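Local coordinates for protein CaaX farnesyltransferase beta subunit Ram1 (Aspergillus fumigatus, PDB 4LNG) that probably transfers, with its alpha subunit, a farnesyl group from farnesyl diphosphate to a cysteine near the C-terminus of target proteins, the beta subunit binding the peptide, at residues M154-L159 against H433-L438; L363-Y368 against L421-G426. All blocks are in the same frame, centred on the assembly; numbering follows the deposited sequence. Where two conformers were deposited one is given.

Overall arrangement
Both contacts border the zinc site of the alpha-alpha toroid, with centres about 14 Å apart. Contact 1 packs two helices and carries His433; contact 2 joins two loops and carries Asp365 and Cys367, so the three protein ligands of the zinc ion are divided between them. The inhibitor supplies a further ligand through its imidazole nitrogen, and reaches both contacts. Each loop of contact 2 also touches helix 431-444 of contact 1. Thr434 OG1 probably hydrogen-bonds Leu421 N at 2.8 Å, and the imidazole of His433 packs on the ligand Cys367 (CD2 to CB 3.5 Å) and on Asp423, which is not a ligand (NE2 to CB 3.6 Å).

Contact 1 (M154-L159 against H433-L438); sequences MVYWAL and HTCYAL. With ZN (zinc ion), chain E; JAN (6-[(S)-amino(4-chlorophenyl)(1-methyl-1H-imidazol-5-yl)methyl]-4-(3-chlorophenyl)-1-methylquinolin-2(1H)-one), chain F.
Trp157 and Cys435 mark the closest backbone approach of segments 154-159 and 433-438, their CA atoms 5.2 Å apart. The helical axes come within 8.6 Å of each other, and their N-to-C directions diverge by 42°. At this point the CB of Cys435 touches the carbonyl O of Trp157 at a van der Waals separation, and the two CB atoms are also in touch. With SG anti to its backbone N (chi1 170°), Cys435 directs its sulfur between the Tyr156 and Trp157 rings, oblique to both; SG stands 5.0 Å from the centroid of the Tyr156 ring, a sulfur-aromatic contact. The same sulfur lies over the centre of the Tyr436 ring, its own neighbour in sequence.

Tyr436 reaches back across the interface with its hydroxyl end. Its CE2 meets the indole NE1 of Trp157 at 3.5 Å, and the planes of the phenol and the five-membered ring are inclined at 72°. Its OH also approaches CE2 of Tyr156 at 3.6 Å, arriving at the edge of that ring. A water joins the two phenols, 2.9 Å from Tyr156 OH, to which it donates, and 2.7 Å from Tyr436 OH; Tyr156 OH is additionally hydrogen-bonded to the carbonyl of Val499. The benzo end of Trp157 serves the pocket, CH2 lying 3.5 Å from inhibitor atom C23. His433, whose CB is directed away from segment 154-159, binds the zinc ion through NE2, while Asp430 holds its ND1.

This buried joint unites helices 151-164 and 431-444 of the toroid. Helix 200-213 packs on Tyr156, helix 126-135 reaches Thr434, and Leu44 of the alpha subunit packs on Val155.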
loop_
_atom_site.group_PDB
_atom_site.type_symbol
_atom_site.label_atom_id
_atom_site.label_comp_id
_atom_site.label_asym_id
_atom_site.label_seq_id
_atom_site.Cartn_x
_atom_site.Cartn_y
_atom_site.Cartn_z
ATOM N N MET B 154 -3.978 -15.285 6.106
ATOM C CA MET B 154 -4.687 -15.442 7.373
ATOM C C MET B 154 -3.802 -16.076 8.441
ATOM O O MET B 154 -3.893 -15.728 9.620
ATOM C CB MET B 154 -5.962 -16.259 7.176
ATOM C CG MET B 154 -6.885 -15.683 6.115
ATOM S SD MET B 154 -8.295 -16.746 5.773
ATOM C CE MET B 154 -9.134 -16.683 7.345
ATOM N N VAL B 155 -2.942 -16.998 8.024
ATOM C CA VAL B 155 -1.987 -17.606 8.939
ATOM C C VAL B 155 -0.964 -16.577 9.408
ATOM O O VAL B 155 -0.648 -16.495 10.596
ATOM C CB VAL B 155 -1.265 -18.799 8.284
ATOM C CG1 VAL B 155 -0.154 -19.314 9.188
ATOM C CG2 VAL B 155 -2.262 -19.907 7.979
ATOM N N TYR B 156 -0.462 -15.780 8.473
ATOM C CA TYR B 156 0.535 -14.767 8.794
ATOM C C TYR B 156 0.014 -13.695 9.758
ATOM O O TYR B 156 0.667 -13.383 10.753
ATOM C CB TYR B 156 1.076 -14.102 7.522
ATOM C CG TYR B 156 1.789 -12.808 7.830
ATOM C CD1 TYR B 156 3.048 -12.812 8.421
ATOM C CD2 TYR B 156 1.187 -11.583 7.567
ATOM C CE1 TYR B 156 3.694 -11.625 8.733
ATOM C CE2 TYR B 156 1.822 -10.397 7.867
ATOM C CZ TYR B 156 3.075 -10.421 8.447
ATOM O OH TYR B 156 3.700 -9.232 8.742
ATOM N N TRP B 157 -1.153 -13.132 9.454
ATOM C CA TRP B 157 -1.734 -12.065 10.269
ATOM C C TRP B 157 -1.920 -12.510 11.721
ATOM O O TRP B 157 -1.621 -11.761 12.655
ATOM C CB TRP B 157 -3.077 -11.607 9.688
ATOM C CG TRP B 157 -2.976 -10.964 8.330
ATOM C CD1 TRP B 157 -1.958 -10.186 7.860
ATOM C CD2 TRP B 157 -3.932 -11.062 7.264
ATOM N NE1 TRP B 157 -2.225 -9.787 6.566
ATOM C CE2 TRP B 157 -3.430 -10.315 6.180
ATOM C CE3 TRP B 157 -5.165 -11.706 7.126
ATOM C CZ2 TRP B 157 -4.118 -10.196 4.971
ATOM C CZ3 TRP B 157 -5.846 -11.588 5.925
ATOM C CH2 TRP B 157 -5.322 -10.837 4.866
ATOM N N ALA B 158 -2.402 -13.735 11.905
ATOM C CA ALA B 158 -2.606 -14.275 13.247
ATOM C C ALA B 158 -1.294 -14.512 13.993
ATOM O O ALA B 158 -1.162 -14.135 15.159
ATOM C CB ALA B 158 -3.427 -15.550 13.190
ATOM N N LEU B 159 -0.327 -15.140 13.329
ATOM C CA LEU B 159 0.969 -15.408 13.951
ATOM C C LEU B 159 1.698 -14.110 14.282
ATOM O O LEU B 159 2.337 -13.999 15.328
ATOM C CB LEU B 159 1.844 -16.277 13.043
ATOM C CG LEU B 159 1.427 -17.737 12.862
ATOM C CD1 LEU B 159 2.330 -18.426 11.854
ATOM C CD2 LEU B 159 1.440 -18.476 14.195
ATOM N N HIS B 433 -6.742 -6.303 9.995
ATOM C CA HIS B 433 -6.686 -5.033 10.711
ATOM C C HIS B 433 -6.128 -5.193 12.124
ATOM O O HIS B 433 -5.502 -4.277 12.657
ATOM C CB HIS B 433 -8.053 -4.334 10.720
ATOM C CG HIS B 433 -8.405 -3.701 9.408
ATOM N ND1 HIS B 433 -9.313 -4.254 8.531
ATOM C CD2 HIS B 433 -7.940 -2.577 8.809
ATOM C CE1 HIS B 433 -9.403 -3.492 7.454
ATOM N NE2 HIS B 433 -8.578 -2.469 7.597
ATOM N N THR B 434 -6.341 -6.362 12.721
ATOM C CA THR B 434 -5.769 -6.651 14.033
ATOM C C THR B 434 -4.247 -6.693 13.933
ATOM O O THR B 434 -3.547 -6.047 14.713
ATOM C CB THR B 434 -6.295 -7.983 14.608
ATOM O OG1 THR B 434 -7.713 -7.896 14.789
ATOM C CG2 THR B 434 -5.642 -8.285 15.951
ATOM N N CYS B 435 -3.741 -7.438 12.953
ATOM C CA CYS B 435 -2.301 -7.533 12.731
ATOM C C CYS B 435 -1.654 -6.161 12.530
ATOM O O CYS B 435 -0.677 -5.826 13.197
ATOM C CB CYS B 435 -1.997 -8.447 11.533
ATOM S SG CYS B 435 -0.269 -8.445 10.973
ATOM N N TYR B 436 -2.206 -5.359 11.627
ATOM C CA TYR B 436 -1.524 -4.132 11.229
ATOM C C TYR B 436 -1.695 -2.956 12.191
ATOM O O TYR B 436 -0.827 -2.092 12.265
ATOM C CB TYR B 436 -1.850 -3.763 9.776
ATOM C CG TYR B 436 -1.219 -4.737 8.803
ATOM C CD1 TYR B 436 0.157 -4.948 8.808
ATOM C CD2 TYR B 436 -1.991 -5.459 7.901
ATOM C CE1 TYR B 436 0.752 -5.844 7.928
ATOM C CE2 TYR B 436 -1.403 -6.363 7.014
ATOM C CZ TYR B 436 -0.034 -6.546 7.036
ATOM O OH TYR B 436 0.559 -7.438 6.173
ATOM N N ALA B 437 -2.789 -2.934 12.945
ATOM C CA ALA B 437 -2.933 -1.937 14.000
ATOM C C ALA B 437 -1.928 -2.212 15.126
ATOM O O ALA B 437 -1.338 -1.288 15.682
ATOM C CB ALA B 437 -4.362 -1.914 14.540
ATOM N N LEU B 438 -1.726 -3.486 15.451
ATOM C CA LEU B 438 -0.753 -3.854 16.478
ATOM C C LEU B 438 0.674 -3.605 15.999
ATOM O O LEU B 438 1.542 -3.220 16.784
ATOM C CB LEU B 438 -0.922 -5.315 16.897
ATOM C CG LEU B 438 -2.211 -5.677 17.638
ATOM C CD1 LEU B 438 -2.296 -7.181 17.855
ATOM C CD2 LEU B 438 -2.290 -4.940 18.966
HETATM ZN ZN ZN E . -7.551 -1.057 6.402
HETATM C C1 JAN F . -7.846 -1.050 0.891
HETATM N N1 JAN F . -7.913 -1.769 2.244
HETATM C C2 JAN F . -7.665 -1.036 3.290
HETATM N N2 JAN F . -7.945 -1.700 4.323
HETATM C C3 JAN F . -8.335 -3.047 4.138
HETATM C C4 JAN F . -8.512 -3.001 2.660
HETATM C C5 JAN F . -8.908 -4.264 1.650
HETATM C C6 JAN F . -7.645 -4.414 0.737
HETATM C C7 JAN F . -6.434 -4.503 1.330
HETATM C C8 JAN F . -5.233 -4.894 0.706
HETATM C C9 JAN F . -5.801 -5.332 -0.656
HETATM CL CL1 JAN F . -4.222 -6.055 -1.520
HETATM C C10 JAN F . -6.863 -5.284 -1.238
HETATM C C11 JAN F . -7.958 -4.750 -0.465
HETATM N N3 JAN F . -9.882 -3.648 0.810
HETATM C C12 JAN F . -9.271 -5.345 2.678
HETATM C C13 JAN F . -8.640 -6.415 2.584
HETATM C C14 JAN F . -9.173 -7.456 3.316
HETATM C C15 JAN F . -10.477 -5.016 3.264
HETATM C C16 JAN F . -11.007 -6.137 4.289
HETATM C C17 JAN F . -10.007 -7.324 4.201
HETATM N N4 JAN F . -10.641 -8.342 5.051
HETATM C C18 JAN F . -11.840 -8.000 6.005
HETATM C C19 JAN F . -9.893 -9.456 5.269
HETATM O O1 JAN F . -10.361 -10.279 6.093
HETATM C C20 JAN F . -8.823 -9.552 4.396
HETATM C C21 JAN F . -8.474 -8.743 3.371
HETATM C C22 JAN F . -7.287 -8.981 2.543
HETATM C C23 JAN F . -6.072 -8.191 2.775
HETATM C C24 JAN F . -5.104 -8.633 1.879
HETATM CL CL2 JAN F . -3.570 -7.734 2.033
HETATM C C25 JAN F . -5.149 -9.587 0.726
HETATM C C26 JAN F . -6.356 -10.382 0.821
HETATM C C27 JAN F . -7.304 -9.974 1.614
HETATM O O HOH W 1 3.246 -7.646 6.315
#

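Contact 2 (L363-Y368 against L421-G426); sequences LVDGCY and LRDKPG. With ZN (zinc ion), chain E; JAN (6-[(S)-amino(4-chlorophenyl)(1-methyl-1H-imidazol-5-yl)methyl]-4-(3-chlorophenyl)-1-methylquinolin-2(1H)-one), chain F; FPP (farnesyl diphosphate), chain G.
The carboxylates of Asp365 and Asp423 are stacked, their planes 11° apart, with Asp423 OD1 over one face of Asp365, 3.1 Å from its CG. From the other side Cys367 N donates to Asp365 OD1, tilted out of the plane, a capping bond of the turn leading into the helix. Both oxygens of Asp365 bind the zinc ion, OD2 at 2.1 Å and OD1 at a longer 2.5 Å. The Tyr368 ring carries Cys367 SG over one face, toward the rim, and meets farnesyl diphosphate O3B at its edge, where its OH donates a 2.7 Å hydrogen bond.

Lys424, its chain bent at chi3 and chi4, turns its amine back to Asp423 and to the backbone of segment 363-368. NZ forms a salt bridge with Asp423 OD1 at 2.9 Å and a hydrogen bond of 3.0 Å to Val364 O, almost in line with the carbonyl. Gly366 N also donates to Asp423 O at 2.8 Å, nearly straight (N-H...O 165°), in the carbonyl plane and on a lone pair; Tyr409 OH shares that oxygen.

Stacked acids would be expected to repel; zinc on Asp365 and the ammonium behind Asp423 probably offset this, making Asp423 a probable second-shell residue.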
loop_
_atom_site.group_PDB
_atom_site.type_symbol
_atom_site.label_atom_id
_atom_site.label_comp_id
_atom_site.label_asym_id
_atom_site.label_seq_id
_atom_site.Cartn_x
_atom_site.Cartn_y
_atom_site.Cartn_z
ATOM N N LEU B 363 -10.262 8.489 4.092
ATOM C CA LEU B 363 -10.450 8.376 5.546
ATOM C C LEU B 363 -9.322 7.649 6.280
ATOM O O LEU B 363 -8.611 6.829 5.696
ATOM C CB LEU B 363 -11.779 7.674 5.855
ATOM C CG LEU B 363 -13.041 8.237 5.192
ATOM C CD1 LEU B 363 -14.224 7.293 5.383
ATOM C CD2 LEU B 363 -13.368 9.612 5.729
ATOM N N VAL B 364 -9.178 7.936 7.574
ATOM C CA VAL B 364 -8.234 7.200 8.406
ATOM C C VAL B 364 -8.615 5.723 8.455
ATOM O O VAL B 364 -9.774 5.357 8.243
ATOM C CB VAL B 364 -8.160 7.746 9.847
ATOM C CG1 VAL B 364 -7.591 9.165 9.860
ATOM C CG2 VAL B 364 -9.530 7.691 10.515
ATOM N N ASP B 365 -7.628 4.881 8.739
ATOM C CA ASP B 365 -7.826 3.438 8.771
ATOM C C ASP B 365 -6.695 2.842 9.599
ATOM O O ASP B 365 -5.524 3.101 9.336
ATOM C CB ASP B 365 -7.821 2.892 7.337
ATOM C CG ASP B 365 -7.988 1.377 7.262
ATOM O OD1 ASP B 365 -7.745 0.664 8.257
ATOM O OD2 ASP B 365 -8.350 0.891 6.171
ATOM N N GLY B 366 -7.054 2.043 10.599
ATOM C CA GLY B 366 -6.080 1.453 11.503
ATOM C C GLY B 366 -4.958 0.650 10.864
ATOM O O GLY B 366 -3.875 0.546 11.439
ATOM N N CYS B 367 -5.191 0.069 9.689
ATOM C CA CYS B 367 -4.136 -0.728 9.062
ATOM C C CYS B 367 -3.003 0.148 8.533
ATOM O O CYS B 367 -1.873 -0.312 8.395
ATOM C CB CYS B 367 -4.674 -1.655 7.965
ATOM S SG CYS B 367 -5.213 -0.853 6.429
ATOM N N TYR B 368 -3.301 1.412 8.253
ATOM C CA TYR B 368 -2.265 2.339 7.804
ATOM C C TYR B 368 -1.327 2.727 8.948
ATOM O O TYR B 368 -0.316 3.391 8.731
ATOM C CB TYR B 368 -2.878 3.565 7.116
ATOM C CG TYR B 368 -3.711 3.185 5.909
ATOM C CD1 TYR B 368 -3.273 2.203 5.029
ATOM C CD2 TYR B 368 -4.943 3.774 5.669
ATOM C CE1 TYR B 368 -4.031 1.831 3.933
ATOM C CE2 TYR B 368 -5.712 3.406 4.573
ATOM C CZ TYR B 368 -5.248 2.434 3.711
ATOM O OH TYR B 368 -6.000 2.056 2.622
ATOM N N LEU B 421 -8.942 -5.966 16.467
ATOM C CA LEU B 421 -8.916 -4.547 16.146
ATOM C C LEU B 421 -9.520 -4.289 14.768
ATOM O O LEU B 421 -9.611 -5.196 13.940
ATOM C CB LEU B 421 -7.500 -3.962 16.266
ATOM C CG LEU B 421 -6.963 -3.927 17.708
ATOM C CD1 LEU B 421 -6.230 -5.214 18.061
ATOM C CD2 LEU B 421 -6.075 -2.710 17.958
ATOM N N ARG B 422 -9.928 -3.046 14.533
ATOM C CA ARG B 422 -10.718 -2.718 13.353
ATOM C C ARG B 422 -10.137 -1.557 12.552
ATOM O O ARG B 422 -9.309 -0.788 13.046
ATOM C CB ARG B 422 -12.148 -2.374 13.775
ATOM C CG ARG B 422 -12.212 -1.177 14.715
ATOM C CD ARG B 422 -13.586 -0.983 15.330
ATOM N NE ARG B 422 -13.546 0.033 16.378
ATOM C CZ ARG B 422 -14.235 -0.037 17.511
ATOM N NH1 ARG B 422 -15.029 -1.077 17.744
ATOM N NH2 ARG B 422 -14.131 0.931 18.412
ATOM N N ASP B 423 -10.590 -1.457 11.306
ATOM C CA ASP B 423 -10.311 -0.339 10.417
ATOM C C ASP B 423 -10.642 0.973 11.131
ATOM O O ASP B 423 -9.784 1.839 11.294
ATOM C CB ASP B 423 -11.168 -0.543 9.150
ATOM C CG ASP B 423 -11.194 0.658 8.207
ATOM O OD1 ASP B 423 -10.762 1.776 8.558
ATOM O OD2 ASP B 423 -11.701 0.469 7.076
ATOM N N LYS B 424 -11.895 1.111 11.547
ATOM C CA LYS B 424 -12.381 2.330 12.176
ATOM C C LYS B 424 -13.663 1.990 12.927
ATOM O O LYS B 424 -14.214 0.907 12.730
ATOM C CB LYS B 424 -12.640 3.407 11.110
ATOM C CG LYS B 424 -13.666 3.019 10.052
ATOM C CD LYS B 424 -14.085 4.223 9.215
ATOM C CE LYS B 424 -12.900 4.847 8.493
ATOM N NZ LYS B 424 -12.311 3.924 7.474
ATOM N N PRO B 425 -14.128 2.890 13.813
ATOM C CA PRO B 425 -15.419 2.669 14.475
ATOM C C PRO B 425 -16.527 2.415 13.461
ATOM O O PRO B 425 -16.566 3.066 12.416
ATOM C CB PRO B 425 -15.665 3.994 15.202
ATOM C CG PRO B 425 -14.301 4.499 15.499
ATOM C CD PRO B 425 -13.450 4.097 14.324
ATOM N N GLY B 426 -17.408 1.467 13.760
ATOM C CA GLY B 426 -18.469 1.113 12.838
ATOM C C GLY B 426 -18.120 -0.063 11.942
ATOM O O GLY B 426 -18.962 -0.531 11.175
HETATM ZN ZN ZN E . -7.551 -1.057 6.402
HETATM C C1 JAN F . -7.846 -1.050 0.891
HETATM N N1 JAN F . -7.913 -1.769 2.244
HETATM C C2 JAN F . -7.665 -1.036 3.290
HETATM N N2 JAN F . -7.945 -1.700 4.323
HETATM C C3 JAN F . -8.335 -3.047 4.138
HETATM C C4 JAN F . -8.512 -3.001 2.660
HETATM C C5 JAN F . -8.908 -4.264 1.650
HETATM C C6 JAN F . -7.645 -4.414 0.737
HETATM C C7 JAN F . -6.434 -4.503 1.330
HETATM C C8 JAN F . -5.233 -4.894 0.706
HETATM C C9 JAN F . -5.801 -5.332 -0.656
HETATM CL CL1 JAN F . -4.222 -6.055 -1.520
HETATM C C10 JAN F . -6.863 -5.284 -1.238
HETATM C C11 JAN F . -7.958 -4.750 -0.465
HETATM N N3 JAN F . -9.882 -3.648 0.810
HETATM C C12 JAN F . -9.271 -5.345 2.678
HETATM C C13 JAN F . -8.640 -6.415 2.584
HETATM C C14 JAN F . -9.173 -7.456 3.316
HETATM C C15 JAN F . -10.477 -5.016 3.264
HETATM C C16 JAN F . -11.007 -6.137 4.289
HETATM C C17 JAN F . -10.007 -7.324 4.201
HETATM N N4 JAN F . -10.641 -8.342 5.051
HETATM C C18 JAN F . -11.840 -8.000 6.005
HETATM C C19 JAN F . -9.893 -9.456 5.269
HETATM O O1 JAN F . -10.361 -10.279 6.093
HETATM C C20 JAN F . -8.823 -9.552 4.396
HETATM C C21 JAN F . -8.474 -8.743 3.371
HETATM C C22 JAN F . -7.287 -8.981 2.543
HETATM C C23 JAN F . -6.072 -8.191 2.775
HETATM C C24 JAN F . -5.104 -8.633 1.879
HETATM CL CL2 JAN F . -3.570 -7.734 2.033
HETATM C C25 JAN F . -5.149 -9.587 0.726
HETATM C C26 JAN F . -6.356 -10.382 0.821
HETATM C C27 JAN F . -7.304 -9.974 1.614
HETATM C C1 FPP G . -7.638 1.173 -2.054
HETATM O O1 FPP G . -8.834 0.669 -1.558
HETATM C C2 FPP G . -6.444 0.698 -1.535
HETATM C C3 FPP G . -5.237 0.469 -2.402
HETATM C C4 FPP G . -5.634 -0.223 -3.682
HETATM C C5 FPP G . -4.153 -0.289 -1.590
HETATM C C6 FPP G . -4.420 -1.762 -1.214
HETATM C C7 FPP G . -3.365 -2.608 -0.775
HETATM C C8 FPP G . -2.697 -2.384 0.575
HETATM C C10 FPP G . -3.703 -2.194 1.666
HETATM C C9 FPP G . -1.682 -3.461 0.902
HETATM C C11 FPP G . -0.682 -3.810 -0.168
HETATM C C12 FPP G . 0.530 -4.410 0.166
HETATM C C13 FPP G . 0.590 -5.847 0.656
HETATM C C14 FPP G . -0.414 -6.796 0.041
HETATM C C15 FPP G . 1.979 -6.406 0.794
HETATM P PA FPP G . -9.823 1.562 -0.692
HETATM O O1A FPP G . -10.415 2.632 -1.569
HETATM O O2A FPP G . -10.911 0.675 -0.166
HETATM O O3A FPP G . -9.023 2.139 0.529
HETATM P PB FPP G . -8.707 3.667 0.792
HETATM O O1B FPP G . -9.965 4.497 0.831
HETATM O O2B FPP G . -7.765 4.213 -0.251
HETATM O O3B FPP G . -8.043 3.727 2.155
HETATM O O HOH W 2 -10.457 4.522 5.248
#